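Tumour necrosis factor receptor (PDB 3ON9) probably blunts host immune defence by binding tumour necrosis factor and chemokines, this chain being its chemokine-binding SECRET domain, a beta-sandwich. Local coordinates at residues 11-16 / 38-43; 60-65 / 150-155; 83-88 / 123-128; 96-101 / 144-149; 109-114 / 140-145. All coordinates share one frame; numbering follows the deposited sequence. Where two conformers were deposited one is given.

In the fold
Contacts 1, 3 and 5 cross the interior of one beta-sandwich, each joining a strand of the five-stranded antiparallel sheet to a strand of the six-stranded mixed sheet. Contacts 1 and 3 use neighbouring strands in both sheets, their centres about 6 Å apart; contact 5 follows about 7 Å beyond contact 3. Contact 4 closes the edge beside contact 5, sharing Tyr144 and His145. Contact 2 lies outside, where residues 150-155, just after those of contact 4, run back over strand 62-69. Along the chain contact 1 is complete before contact 2 opens, and contacts 3, 4 and 5 fall between the segments of contact 2. Contacts 1, 3 and 5 thus make one continuous core, while 4 and 2 fasten an edge and the outer surface.

Contact 1: residues 11-16 / 38-43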
# COMPACT_ATOMS: atom_id res chain seq x y z
N VAL A 11 3.45 -0.56 -2.66
CA VAL A 11 2.50 -0.64 -1.57
C VAL A 11 1.32 -1.47 -2.06
O VAL A 11 0.75 -1.17 -3.10
CB VAL A 11 2.03 0.77 -1.13
CG1 VAL A 11 0.98 0.65 -0.02
CG2 VAL A 11 3.21 1.60 -0.65
N GLU A 12 0.98 -2.53 -1.32
CA GLU A 12 -0.13 -3.40 -1.68
C GLU A 12 -1.10 -3.46 -0.53
O GLU A 12 -0.70 -3.59 0.62
CB GLU A 12 0.36 -4.83 -1.95
CG GLU A 12 1.37 -4.95 -3.05
CD GLU A 12 2.15 -6.25 -2.96
OE1 GLU A 12 1.53 -7.34 -3.05
OE2 GLU A 12 3.39 -6.18 -2.80
N ILE A 13 -2.39 -3.40 -0.86
CA ILE A 13 -3.44 -3.53 0.14
C ILE A 13 -4.47 -4.56 -0.35
O ILE A 13 -5.14 -4.34 -1.37
CB ILE A 13 -4.14 -2.17 0.41
CG1 ILE A 13 -3.12 -1.04 0.68
CG2 ILE A 13 -5.10 -2.29 1.59
CD1 ILE A 13 -2.71 -0.23 -0.57
N ASN A 14 -4.60 -5.67 0.37
CA ASN A 14 -5.56 -6.70 -0.02
C ASN A 14 -6.68 -6.76 1.00
O ASN A 14 -6.42 -6.65 2.19
CB ASN A 14 -4.85 -8.06 -0.18
CG ASN A 14 -3.77 -8.01 -1.24
OD1 ASN A 14 -3.90 -7.28 -2.22
ND2 ASN A 14 -2.69 -8.75 -1.04
N MET A 15 -7.92 -6.87 0.54
CA MET A 15 -9.06 -6.62 1.41
C MET A 15 -10.21 -7.59 1.16
O MET A 15 -10.48 -7.96 0.02
CB MET A 15 -9.58 -5.19 1.18
CG MET A 15 -8.53 -4.12 1.43
SD MET A 15 -9.17 -2.45 1.17
CE MET A 15 -9.27 -2.42 -0.62
N TYR A 16 -10.88 -7.99 2.23
CA TYR A 16 -12.06 -8.83 2.12
C TYR A 16 -12.98 -8.56 3.31
O TYR A 16 -12.51 -8.45 4.43
CB TYR A 16 -11.66 -10.31 2.12
CG TYR A 16 -12.80 -11.23 1.78
CD1 TYR A 16 -13.02 -11.64 0.47
CD2 TYR A 16 -13.69 -11.66 2.75
CE1 TYR A 16 -14.08 -12.46 0.14
CE2 TYR A 16 -14.75 -12.49 2.43
CZ TYR A 16 -14.93 -12.88 1.13
OH TYR A 16 -15.99 -13.71 0.82
N LEU A 38 -14.80 2.45 0.92
CA LEU A 38 -13.44 2.36 1.46
C LEU A 38 -12.55 3.40 0.80
O LEU A 38 -12.61 3.59 -0.40
CB LEU A 38 -12.85 0.97 1.19
CG LEU A 38 -13.25 -0.14 2.16
CD1 LEU A 38 -13.11 -1.52 1.50
CD2 LEU A 38 -12.43 -0.06 3.43
N THR A 39 -11.70 4.05 1.59
CA THR A 39 -10.70 4.96 1.02
C THR A 39 -9.33 4.55 1.55
O THR A 39 -9.16 4.33 2.75
CB THR A 39 -10.95 6.43 1.39
OG1 THR A 39 -12.26 6.81 0.95
CG2 THR A 39 -9.91 7.34 0.71
N ILE A 40 -8.38 4.43 0.64
CA ILE A 40 -6.99 4.16 1.02
C ILE A 40 -6.18 5.41 0.72
O ILE A 40 -6.14 5.87 -0.43
CB ILE A 40 -6.41 2.98 0.25
CG1 ILE A 40 -7.31 1.74 0.40
CG2 ILE A 40 -4.98 2.69 0.72
CD1 ILE A 40 -6.96 0.61 -0.56
N THR A 41 -5.53 5.95 1.75
CA THR A 41 -4.76 7.20 1.65
C THR A 41 -3.30 6.94 1.98
O THR A 41 -2.95 6.44 3.05
CB THR A 41 -5.32 8.28 2.60
OG1 THR A 41 -6.70 8.51 2.29
CG2 THR A 41 -4.54 9.59 2.46
N LEU A 42 -2.44 7.28 1.02
CA LEU A 42 -1.00 7.09 1.13
C LEU A 42 -0.23 8.41 1.12
O LEU A 42 -0.38 9.21 0.20
CB LEU A 42 -0.52 6.25 -0.05
CG LEU A 42 0.99 6.23 -0.29
CD1 LEU A 42 1.74 5.43 0.78
CD2 LEU A 42 1.26 5.66 -1.67
N THR A 43 0.60 8.63 2.12
CA THR A 43 1.60 9.70 2.04
C THR A 43 3.02 9.13 2.02
O THR A 43 3.26 7.97 2.35
CB THR A 43 1.45 10.77 3.15
OG1 THR A 43 1.72 10.19 4.42
CG2 THR A 43 0.05 11.37 3.14
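Leu38 opens this layer of the beta-sandwich core, where strand 38-45 of the mixed sheet faces strand 8-16 of the antiparallel sheet. The two short segments run nearly antiparallel, at 163°, with 10.2 Å between their axes, so side chains rather than backbone bonds span the gap. Leu38 meets Met15 tip to tip, its CD1 lying 4.1 Å from Met15 SD. Two residues on, Ile40 sits between two partners of the facing strand and buries more surface here than any other residue of the pair. Its CG1 branch carries CD1 to Met15, while CG2, anti to the backbone N (the CG1 torsion chi1 is -54°), drops onto Ile13 CD1 at 3.9 Å. Ile13 CG2 in turn approaches Ile40 CD1, so the two isoleucines meet tip to tip through both branches. Leu42 closes the row more loosely, its CD1 4.3 Å from Val11 CG2. Every second residue of each strand thus faces the core. Leu85 of strand 82-89 and Phe67 of strand 62-69 pack around the isoleucines. Met15 bends at its last torsion, chi3 -73°, which brings CE to 3.8 Å from Ile40 CD1.

Contact 2: residues 60-65 / 150-155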
# COMPACT_ATOMS: atom_id res chain seq x y z
N ASP A 60 -15.07 -11.42 -7.16
CA ASP A 60 -16.18 -11.55 -6.22
C ASP A 60 -16.11 -10.48 -5.13
O ASP A 60 -16.40 -9.31 -5.41
CB ASP A 60 -16.27 -12.97 -5.66
CG ASP A 60 -17.63 -13.27 -5.05
OD1 ASP A 60 -18.60 -12.52 -5.29
OD2 ASP A 60 -17.72 -14.26 -4.31
N LYS A 61 -15.74 -10.85 -3.91
CA LYS A 61 -15.66 -9.87 -2.83
C LYS A 61 -14.23 -9.66 -2.37
O LYS A 61 -13.99 -9.04 -1.34
CB LYS A 61 -16.54 -10.28 -1.65
CG LYS A 61 -18.03 -10.35 -1.95
CD LYS A 61 -18.79 -10.79 -0.71
CE LYS A 61 -20.29 -10.61 -0.87
NZ LYS A 61 -20.89 -11.68 -1.71
N LEU A 62 -13.28 -10.17 -3.15
CA LEU A 62 -11.85 -10.09 -2.82
C LEU A 62 -11.17 -9.01 -3.66
O LEU A 62 -11.24 -9.05 -4.88
CB LEU A 62 -11.17 -11.43 -3.08
CG LEU A 62 -9.65 -11.49 -2.92
CD1 LEU A 62 -9.26 -11.26 -1.46
CD2 LEU A 62 -9.13 -12.83 -3.42
N ALA A 63 -10.50 -8.08 -3.00
CA ALA A 63 -9.81 -7.00 -3.70
C ALA A 63 -8.30 -7.03 -3.50
O ALA A 63 -7.82 -7.29 -2.40
CB ALA A 63 -10.35 -5.66 -3.25
N THR A 64 -7.56 -6.77 -4.58
CA THR A 64 -6.16 -6.42 -4.45
C THR A 64 -6.01 -4.99 -4.95
O THR A 64 -6.67 -4.60 -5.90
CB THR A 64 -5.22 -7.39 -5.22
OG1 THR A 64 -3.85 -7.05 -4.95
CG2 THR A 64 -5.46 -7.32 -6.72
N SER A 65 -5.16 -4.22 -4.30
CA SER A 65 -5.00 -2.81 -4.65
C SER A 65 -3.58 -2.39 -4.30
O SER A 65 -2.87 -3.09 -3.60
CB SER A 65 -6.03 -1.95 -3.90
OG SER A 65 -5.76 -1.88 -2.51
N LEU A 150 -4.74 -13.20 2.83
CA LEU A 150 -5.47 -13.39 1.58
C LEU A 150 -4.56 -13.82 0.44
O LEU A 150 -3.45 -13.30 0.28
CB LEU A 150 -6.18 -12.09 1.20
CG LEU A 150 -7.23 -11.61 2.19
CD1 LEU A 150 -7.62 -10.14 1.90
CD2 LEU A 150 -8.44 -12.55 2.20
N ASN A 151 -5.05 -14.76 -0.37
CA ASN A 151 -4.37 -15.10 -1.61
C ASN A 151 -5.01 -14.32 -2.75
O ASN A 151 -6.19 -14.53 -3.08
CB ASN A 151 -4.48 -16.61 -1.88
CG ASN A 151 -3.72 -17.04 -3.12
OD1 ASN A 151 -3.04 -16.24 -3.75
ND2 ASN A 151 -3.84 -18.32 -3.46
N VAL A 152 -4.25 -13.39 -3.33
CA VAL A 152 -4.72 -12.61 -4.46
C VAL A 152 -3.89 -12.88 -5.70
O VAL A 152 -3.92 -12.09 -6.66
CB VAL A 152 -4.72 -11.09 -4.16
CG1 VAL A 152 -5.73 -10.76 -3.07
CG2 VAL A 152 -3.32 -10.63 -3.78
N ASP A 153 -3.15 -13.99 -5.70
CA ASP A 153 -2.35 -14.33 -6.87
C ASP A 153 -3.17 -14.28 -8.15
O ASP A 153 -4.32 -14.73 -8.19
CB ASP A 153 -1.76 -15.74 -6.74
CG ASP A 153 -0.65 -15.83 -5.71
OD1 ASP A 153 -0.30 -14.80 -5.09
OD2 ASP A 153 -0.11 -16.95 -5.54
N HIS A 154 -2.55 -13.77 -9.21
CA HIS A 154 -3.13 -13.77 -10.55
C HIS A 154 -4.35 -12.86 -10.73
O HIS A 154 -5.09 -13.03 -11.69
CB HIS A 154 -3.47 -15.19 -11.00
CG HIS A 154 -2.39 -16.19 -10.72
ND1 HIS A 154 -1.10 -16.04 -11.19
CD2 HIS A 154 -2.40 -17.35 -10.02
CE1 HIS A 154 -0.37 -17.06 -10.79
NE2 HIS A 154 -1.13 -17.87 -10.08
N ILE A 155 -4.57 -11.92 -9.83
CA ILE A 155 -5.56 -10.86 -10.07
C ILE A 155 -4.77 -9.69 -10.65
O ILE A 155 -3.84 -9.20 -10.01
CB ILE A 155 -6.29 -10.43 -8.76
CG1 ILE A 155 -7.00 -11.62 -8.11
CG2 ILE A 155 -7.29 -9.28 -9.03
CD1 ILE A 155 -7.67 -11.28 -6.78
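Leu62 and Leu150 slide past each other in opposite directions where the C-terminal tail of the SECRET domain crosses the outside of the beta-sandwich, over strand 62-69. The Leu62 side chain is forked across the tail. Its CD1 branch lies 3.9 Å from Leu150 CD1 and equally touches Val152 CG1, whereas CD2 turns to the other side, against the backbone Asn151 O and Ile155 CD1. CG anti to the backbone N (chi1 174°) sets that fork over the tail. Val152 runs obliquely across both strand residues, CG1 on Leu62 and CG2 on Thr64. The hydroxyl of Thr64 is held by Asn14 of the adjacent strand 8-16, and Val152 CG2 packs 3.8 Å from Thr64 OG1. No hydrogen bond joins the two segments, so apolar packing fastens the tail here. Its shape comes from within: a type II turn from Val152 to Ile155 is closed by Ile155 N to Val152 O, and an Asx turn overlaps its start, with Asn151 OD1 taking the N-H of Asp153 at 3.0 Å. This folding brings Ile155 back over the strand. Ile155 and Thr64 pass in opposite directions, and their CG2 methyls meet at 3.5 Å.

Contact 3: residues 83-88 / 123-128; sequences INLEIK and LDVYIV
Leu85 and Val125 meet tip to tip in the middle of the beta-sandwich, where strand 82-89 of the mixed sheet faces strand 122-130 of the antiparallel one. Leu85 CD2 comes to 3.5 Å from Val125 CG1, the closest approach between the two segments. Each torsion sends its branch into the gap: CG of Leu85 stands anti to the backbone N (chi1 -166°), and so does CG1 of Val125. Toward one end, Ile83 and Ile127 slide past each other in opposite directions. The CG2 methyl of Ile83 lies 3.8 Å from Ile127 CD1, with the CG2 of Ile127 close behind. At the other end the fit relaxes, Ile87 CG1 being 4.3 Å from Leu123 CD1, while the CD1 of Ile87 leans toward Val125 CG2. All six residues are buried and no hydrogen bond spans the sheets, whose segment axes stay 9.9 Å apart at 163°. The next shell adds to this row. Leu42 packs on Ile83, Leu98 meets Leu123, and Val113 touches both Val125 and Ile127. Behind strand 122-130, on the side turned from the core, Asp124 is gripped by two donors: OD1 takes His145 ND1 and OD2 takes the backbone N of Leu150.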
# COMPACT_ATOMS: atom_id res chain seq x y z
N ILE A 83 6.44 6.41 4.96
CA ILE A 83 5.24 5.94 4.28
C ILE A 83 4.11 5.81 5.30
O ILE A 83 4.22 5.05 6.26
CB ILE A 83 5.46 4.57 3.62
CG1 ILE A 83 6.48 4.68 2.47
CG2 ILE A 83 4.15 3.99 3.11
CD1 ILE A 83 5.97 5.45 1.25
N ASN A 84 3.04 6.58 5.11
CA ASN A 84 1.85 6.44 5.95
C ASN A 84 0.70 5.97 5.10
O ASN A 84 0.51 6.43 3.98
CB ASN A 84 1.47 7.76 6.63
CG ASN A 84 2.50 8.23 7.64
OD1 ASN A 84 3.20 7.42 8.27
ND2 ASN A 84 2.60 9.55 7.81
N LEU A 85 -0.09 5.06 5.64
CA LEU A 85 -1.19 4.49 4.91
C LEU A 85 -2.37 4.37 5.85
O LEU A 85 -2.23 3.88 6.96
CB LEU A 85 -0.79 3.09 4.44
CG LEU A 85 -1.65 2.41 3.39
CD1 LEU A 85 -1.58 3.19 2.06
CD2 LEU A 85 -1.19 0.97 3.20
N GLU A 86 -3.54 4.83 5.40
CA GLU A 86 -4.75 4.71 6.19
C GLU A 86 -5.83 4.07 5.34
O GLU A 86 -6.05 4.47 4.19
CB GLU A 86 -5.22 6.09 6.66
CG GLU A 86 -6.57 6.08 7.36
CD GLU A 86 -7.26 7.45 7.34
OE1 GLU A 86 -7.19 8.16 8.36
OE2 GLU A 86 -7.85 7.81 6.29
N ILE A 87 -6.49 3.06 5.90
CA ILE A 87 -7.65 2.44 5.26
C ILE A 87 -8.89 2.88 6.04
O ILE A 87 -9.04 2.56 7.22
CB ILE A 87 -7.53 0.90 5.24
CG1 ILE A 87 -6.30 0.45 4.42
CG2 ILE A 87 -8.80 0.26 4.66
CD1 ILE A 87 -4.97 0.49 5.16
N LYS A 88 -9.77 3.63 5.37
CA LYS A 88 -10.93 4.24 6.03
C LYS A 88 -12.24 3.61 5.56
O LYS A 88 -12.60 3.72 4.39
CB LYS A 88 -10.95 5.75 5.78
CG LYS A 88 -12.27 6.46 6.12
CD LYS A 88 -12.59 6.36 7.61
CE LYS A 88 -13.59 7.43 8.05
NZ LYS A 88 -14.86 7.41 7.25
N LEU A 123 -7.50 -7.83 6.18
CA LEU A 123 -6.79 -6.70 5.62
C LEU A 123 -5.31 -7.03 5.67
O LEU A 123 -4.77 -7.27 6.75
CB LEU A 123 -7.07 -5.43 6.43
CG LEU A 123 -6.21 -4.19 6.14
CD1 LEU A 123 -6.29 -3.80 4.64
CD2 LEU A 123 -6.62 -3.02 7.02
N ASP A 124 -4.66 -7.04 4.51
CA ASP A 124 -3.22 -7.28 4.42
C ASP A 124 -2.59 -6.05 3.78
O ASP A 124 -3.11 -5.54 2.79
CB ASP A 124 -2.92 -8.49 3.53
CG ASP A 124 -3.58 -9.76 4.01
OD1 ASP A 124 -3.54 -10.06 5.21
OD2 ASP A 124 -4.14 -10.47 3.15
N VAL A 125 -1.47 -5.61 4.33
CA VAL A 125 -0.71 -4.52 3.74
C VAL A 125 0.75 -4.95 3.60
O VAL A 125 1.32 -5.55 4.50
CB VAL A 125 -0.79 -3.26 4.62
CG1 VAL A 125 0.13 -2.18 4.09
CG2 VAL A 125 -2.23 -2.78 4.65
N TYR A 126 1.33 -4.66 2.44
CA TYR A 126 2.76 -4.83 2.24
C TYR A 126 3.36 -3.52 1.75
O TYR A 126 2.88 -2.94 0.78
CB TYR A 126 3.07 -5.93 1.23
CG TYR A 126 2.35 -7.24 1.50
CD1 TYR A 126 2.91 -8.21 2.32
CD2 TYR A 126 1.12 -7.49 0.92
CE1 TYR A 126 2.23 -9.41 2.56
CE2 TYR A 126 0.44 -8.68 1.16
CZ TYR A 126 0.99 -9.63 1.97
OH TYR A 126 0.29 -10.80 2.17
N ILE A 127 4.40 -3.07 2.43
CA ILE A 127 5.17 -1.92 1.97
C ILE A 127 6.57 -2.45 1.67
O ILE A 127 7.25 -2.94 2.57
CB ILE A 127 5.23 -0.83 3.03
CG1 ILE A 127 3.81 -0.38 3.37
CG2 ILE A 127 6.06 0.37 2.51
CD1 ILE A 127 3.71 0.52 4.57
N VAL A 128 6.97 -2.36 0.41
CA VAL A 128 8.16 -3.06 -0.06
C VAL A 128 9.13 -2.08 -0.69
O VAL A 128 8.80 -1.40 -1.66
CB VAL A 128 7.78 -4.15 -1.07
CG1 VAL A 128 9.02 -4.89 -1.54
CG2 VAL A 128 6.79 -5.12 -0.44

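Contact 4: residues 96-101 / 144-149; sequences RQLTPT and YHTSYI
Tyr144 is the densely packed element of this contact, its ring lodged against the backbone of residues 98-100. Pro100 lies alongside, pointing the same way, and covers one face: its CB sits 4.1 Å from the ring centroid and 23° off the normal, a CH-pi contact. The carbonyl Leu98 O comes in at the ring edge, 3.6 Å from Tyr144 CE1, and Leu98 CB touches CD1. With CG anti to its carbonyl carbon (chi1 -52°), the tyrosine brings its ring face against the proline. The contact thus closes one edge of the beta-sandwich: the chain leaving edge strand 95-97 of the mixed sheet passes over to edge strand 140-145 of the other, where Thr101 and Ala143 are joined by a backbone hydrogen bond. Away from the tyrosine the fit slackens and water takes part. Water 1 accepts from His145 N at 2.9 Å and links it to Thr99 O, though the distance to that oxygen is doubtfully short. Arg96 is exposed and reaches across with an extended chain, its NH2 3.7 Å from the Thr146 CG2 methyl, while Leu98 CD2 packs over one guanidinium face. Thr146 OG1 is bonded instead to the backbone N of Leu123. On the far side, Thr101 CG2 merely brushes His145 CD2 at 4.0 Å; with ND1 already engaged by Asp124, that imidazole has Ile149 CG1 over one face, 3.6 Å above its centre.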
# COMPACT_ATOMS: atom_id res chain seq x y z
N ARG A 96 -7.07 2.89 14.47
CA ARG A 96 -6.17 2.02 15.22
C ARG A 96 -4.97 1.68 14.35
O ARG A 96 -5.04 1.75 13.13
CB ARG A 96 -6.87 0.76 15.71
CG ARG A 96 -7.11 -0.29 14.65
CD ARG A 96 -7.72 -1.53 15.27
NE ARG A 96 -7.95 -2.59 14.29
CZ ARG A 96 -7.17 -3.66 14.15
NH1 ARG A 96 -6.11 -3.81 14.93
NH2 ARG A 96 -7.45 -4.58 13.23
N GLN A 97 -3.86 1.37 15.00
CA GLN A 97 -2.62 1.10 14.30
C GLN A 97 -2.43 -0.40 14.13
O GLN A 97 -2.77 -1.18 15.01
CB GLN A 97 -1.45 1.71 15.09
CG GLN A 97 -0.34 0.77 15.46
CD GLN A 97 0.61 1.35 16.50
OE1 GLN A 97 1.08 2.47 16.35
NE2 GLN A 97 0.89 0.59 17.55
N LEU A 98 -1.91 -0.79 12.97
CA LEU A 98 -1.49 -2.16 12.71
C LEU A 98 -0.00 -2.30 12.99
O LEU A 98 0.78 -1.36 12.78
CB LEU A 98 -1.78 -2.57 11.26
CG LEU A 98 -3.26 -2.44 10.85
CD1 LEU A 98 -3.47 -3.13 9.51
CD2 LEU A 98 -4.18 -3.03 11.91
N THR A 99 0.39 -3.48 13.47
CA THR A 99 1.77 -3.75 13.81
C THR A 99 2.34 -4.70 12.78
O THR A 99 1.71 -5.71 12.46
CB THR A 99 1.87 -4.38 15.21
OG1 THR A 99 1.42 -3.43 16.18
CG2 THR A 99 3.29 -4.79 15.54
N PRO A 100 3.53 -4.39 12.25
CA PRO A 100 4.13 -5.23 11.20
C PRO A 100 4.62 -6.55 11.77
O PRO A 100 4.81 -6.68 12.99
CB PRO A 100 5.33 -4.41 10.71
CG PRO A 100 5.44 -3.24 11.57
CD PRO A 100 4.42 -3.29 12.66
N THR A 101 4.85 -7.53 10.91
CA THR A 101 5.27 -8.83 11.40
C THR A 101 6.77 -8.93 11.63
O THR A 101 7.24 -9.90 12.21
CB THR A 101 4.81 -9.96 10.46
OG1 THR A 101 5.43 -9.79 9.19
CG2 THR A 101 3.29 -9.96 10.32
N TYR A 144 1.74 -6.51 7.12
CA TYR A 144 0.72 -6.36 8.15
C TYR A 144 -0.47 -7.25 7.80
O TYR A 144 -0.85 -7.34 6.64
CB TYR A 144 0.21 -4.92 8.23
CG TYR A 144 1.26 -3.84 8.37
CD1 TYR A 144 1.44 -3.18 9.57
CD2 TYR A 144 2.05 -3.46 7.28
CE1 TYR A 144 2.39 -2.18 9.70
CE2 TYR A 144 2.99 -2.46 7.40
CZ TYR A 144 3.16 -1.82 8.61
OH TYR A 144 4.09 -0.82 8.76
N HIS A 145 -1.06 -7.88 8.81
CA HIS A 145 -2.24 -8.72 8.60
C HIS A 145 -3.20 -8.61 9.78
O HIS A 145 -2.79 -8.81 10.92
CB HIS A 145 -1.84 -10.20 8.45
CG HIS A 145 -0.76 -10.43 7.44
ND1 HIS A 145 -0.97 -10.29 6.09
CD2 HIS A 145 0.53 -10.81 7.59
CE1 HIS A 145 0.15 -10.56 5.44
NE2 HIS A 145 1.08 -10.89 6.33
N THR A 146 -4.48 -8.32 9.52
CA THR A 146 -5.47 -8.30 10.60
C THR A 146 -6.05 -9.67 10.91
O THR A 146 -6.57 -9.89 12.01
CB THR A 146 -6.64 -7.35 10.29
OG1 THR A 146 -7.37 -7.81 9.14
CG2 THR A 146 -6.12 -5.93 10.04
N SER A 147 -5.97 -10.58 9.95
CA SER A 147 -6.54 -11.91 10.09
C SER A 147 -5.79 -12.87 9.19
O SER A 147 -4.58 -12.70 8.96
CB SER A 147 -8.03 -11.88 9.75
OG SER A 147 -8.67 -13.11 10.08
N TYR A 148 -6.48 -13.88 8.68
CA TYR A 148 -5.86 -14.82 7.75
C TYR A 148 -5.37 -14.07 6.53
O TYR A 148 -6.02 -13.11 6.07
CB TYR A 148 -6.84 -15.93 7.35
CG TYR A 148 -7.32 -16.75 8.51
CD1 TYR A 148 -6.47 -17.64 9.14
CD2 TYR A 148 -8.62 -16.63 8.98
CE1 TYR A 148 -6.90 -18.40 10.22
CE2 TYR A 148 -9.06 -17.39 10.05
CZ TYR A 148 -8.20 -18.27 10.67
OH TYR A 148 -8.65 -19.02 11.73
N ILE A 149 -4.23 -14.50 6.01
CA ILE A 149 -3.60 -13.85 4.87
C ILE A 149 -4.28 -14.22 3.56
O ILE A 149 -4.40 -15.40 3.22
CB ILE A 149 -2.11 -14.22 4.79
CG1 ILE A 149 -1.42 -13.86 6.11
CG2 ILE A 149 -1.45 -13.53 3.61
CD1 ILE A 149 0.02 -14.30 6.18
O HOH W 1 0.09 -7.40 11.48

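Contact 5: residues 109-114 / 140-145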
# COMPACT_ATOMS: atom_id res chain seq x y z
N HIS A 109 13.93 3.50 6.42
CA HIS A 109 12.60 3.99 6.09
C HIS A 109 11.73 3.80 7.32
O HIS A 109 12.05 2.99 8.19
CB HIS A 109 12.03 3.22 4.89
CG HIS A 109 12.27 1.75 4.96
ND1 HIS A 109 11.54 0.91 5.77
CD2 HIS A 109 13.20 0.97 4.35
CE1 HIS A 109 11.99 -0.32 5.65
NE2 HIS A 109 13.01 -0.31 4.81
N SER A 110 10.63 4.55 7.41
CA SER A 110 9.70 4.40 8.53
C SER A 110 8.33 4.26 7.91
O SER A 110 8.07 4.84 6.85
CB SER A 110 9.72 5.65 9.42
OG SER A 110 11.04 6.00 9.79
N GLU A 111 7.46 3.50 8.54
CA GLU A 111 6.11 3.37 8.02
C GLU A 111 5.07 3.18 9.12
O GLU A 111 5.37 2.65 10.19
CB GLU A 111 6.03 2.28 6.93
CG GLU A 111 6.65 0.94 7.27
CD GLU A 111 8.18 0.94 7.33
OE1 GLU A 111 8.86 1.50 6.43
OE2 GLU A 111 8.69 0.37 8.29
N THR A 112 3.86 3.67 8.85
CA THR A 112 2.72 3.44 9.74
C THR A 112 1.52 3.08 8.90
O THR A 112 1.32 3.62 7.80
CB THR A 112 2.36 4.67 10.60
OG1 THR A 112 1.68 5.65 9.81
CG2 THR A 112 3.61 5.26 11.23
N VAL A 113 0.74 2.14 9.41
CA VAL A 113 -0.46 1.67 8.75
C VAL A 113 -1.59 1.73 9.76
O VAL A 113 -1.47 1.20 10.87
CB VAL A 113 -0.30 0.23 8.25
CG1 VAL A 113 -1.64 -0.30 7.73
CG2 VAL A 113 0.79 0.17 7.17
N THR A 114 -2.66 2.40 9.37
CA THR A 114 -3.80 2.65 10.25
C THR A 114 -5.08 2.17 9.58
O THR A 114 -5.20 2.26 8.37
CB THR A 114 -3.94 4.16 10.51
OG1 THR A 114 -2.85 4.61 11.32
CG2 THR A 114 -5.26 4.48 11.21
N ASP A 140 13.32 -4.99 1.41
CA ASP A 140 12.67 -4.91 2.72
C ASP A 140 11.17 -5.06 2.49
O ASP A 140 10.57 -4.31 1.71
CB ASP A 140 12.93 -3.56 3.39
CG ASP A 140 14.29 -3.46 4.02
OD1 ASP A 140 14.92 -4.50 4.30
OD2 ASP A 140 14.74 -2.31 4.25
N VAL A 141 10.57 -6.05 3.14
CA VAL A 141 9.14 -6.30 3.04
C VAL A 141 8.50 -6.06 4.39
O VAL A 141 8.71 -6.84 5.34
CB VAL A 141 8.85 -7.75 2.60
CG1 VAL A 141 7.34 -8.00 2.59
CG2 VAL A 141 9.44 -8.01 1.22
N VAL A 142 7.72 -4.98 4.50
CA VAL A 142 7.02 -4.68 5.75
C VAL A 142 5.59 -5.19 5.62
O VAL A 142 4.81 -4.67 4.80
CB VAL A 142 7.02 -3.17 6.06
CG1 VAL A 142 6.51 -2.94 7.47
CG2 VAL A 142 8.42 -2.57 5.89
N ALA A 143 5.24 -6.22 6.39
CA ALA A 143 3.95 -6.90 6.21
C ALA A 143 3.02 -6.73 7.41
O ALA A 143 3.46 -6.76 8.56
CB ALA A 143 4.16 -8.39 5.90
N TYR A 144 1.74 -6.51 7.12
CA TYR A 144 0.72 -6.36 8.15
C TYR A 144 -0.47 -7.25 7.80
O TYR A 144 -0.85 -7.34 6.64
CB TYR A 144 0.21 -4.92 8.23
CG TYR A 144 1.26 -3.84 8.37
CD1 TYR A 144 1.44 -3.18 9.57
CD2 TYR A 144 2.05 -3.46 7.28
CE1 TYR A 144 2.39 -2.18 9.70
CE2 TYR A 144 2.99 -2.46 7.40
CZ TYR A 144 3.16 -1.82 8.61
OH TYR A 144 4.09 -0.82 8.76
N HIS A 145 -1.06 -7.88 8.81
CA HIS A 145 -2.24 -8.72 8.60
C HIS A 145 -3.20 -8.61 9.78
O HIS A 145 -2.79 -8.81 10.92
CB HIS A 145 -1.84 -10.20 8.45
CG HIS A 145 -0.76 -10.43 7.44
ND1 HIS A 145 -0.97 -10.29 6.09
CD2 HIS A 145 0.53 -10.81 7.59
CE1 HIS A 145 0.15 -10.56 5.44
NE2 HIS A 145 1.08 -10.89 6.33
O HOH W 2 4.73 0.23 11.24
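Strand 110-116 and strand 140-145 run nearly parallel, the axes of their short segments 9.5 Å apart at 17°, too far for backbone bonding. His109 crosses to Asp140 through a nearly straight hydrogen bond, NE2 to OD2 2.7 Å at 168°. The oxygen lies close to the imidazole plane and is met on its anti side. The other ring nitrogen, ND1, donates to the syn side of Glu111 OE1 at 2.8 Å, so two carboxylates fix the ring's rotation and may favour a positive charge on it. Tyr129 also bonds Glu111 OE1, and the backbone N of Leu106 and Met107 hold Asp140. These residues join facing strands of the two beta-sandwich sheets. Farther along, the Glu111 carboxylate packs on Val142, CD 3.8 Å from CG2. Val113 then sets its CG2 methyl over one Tyr144 face, 3.6 Å from the centroid in a CH-pi contact. At the rim of that ring, water 2 sits in the ring plane, 2.8 Å from Tyr144 OH, and donates to Glu111 O.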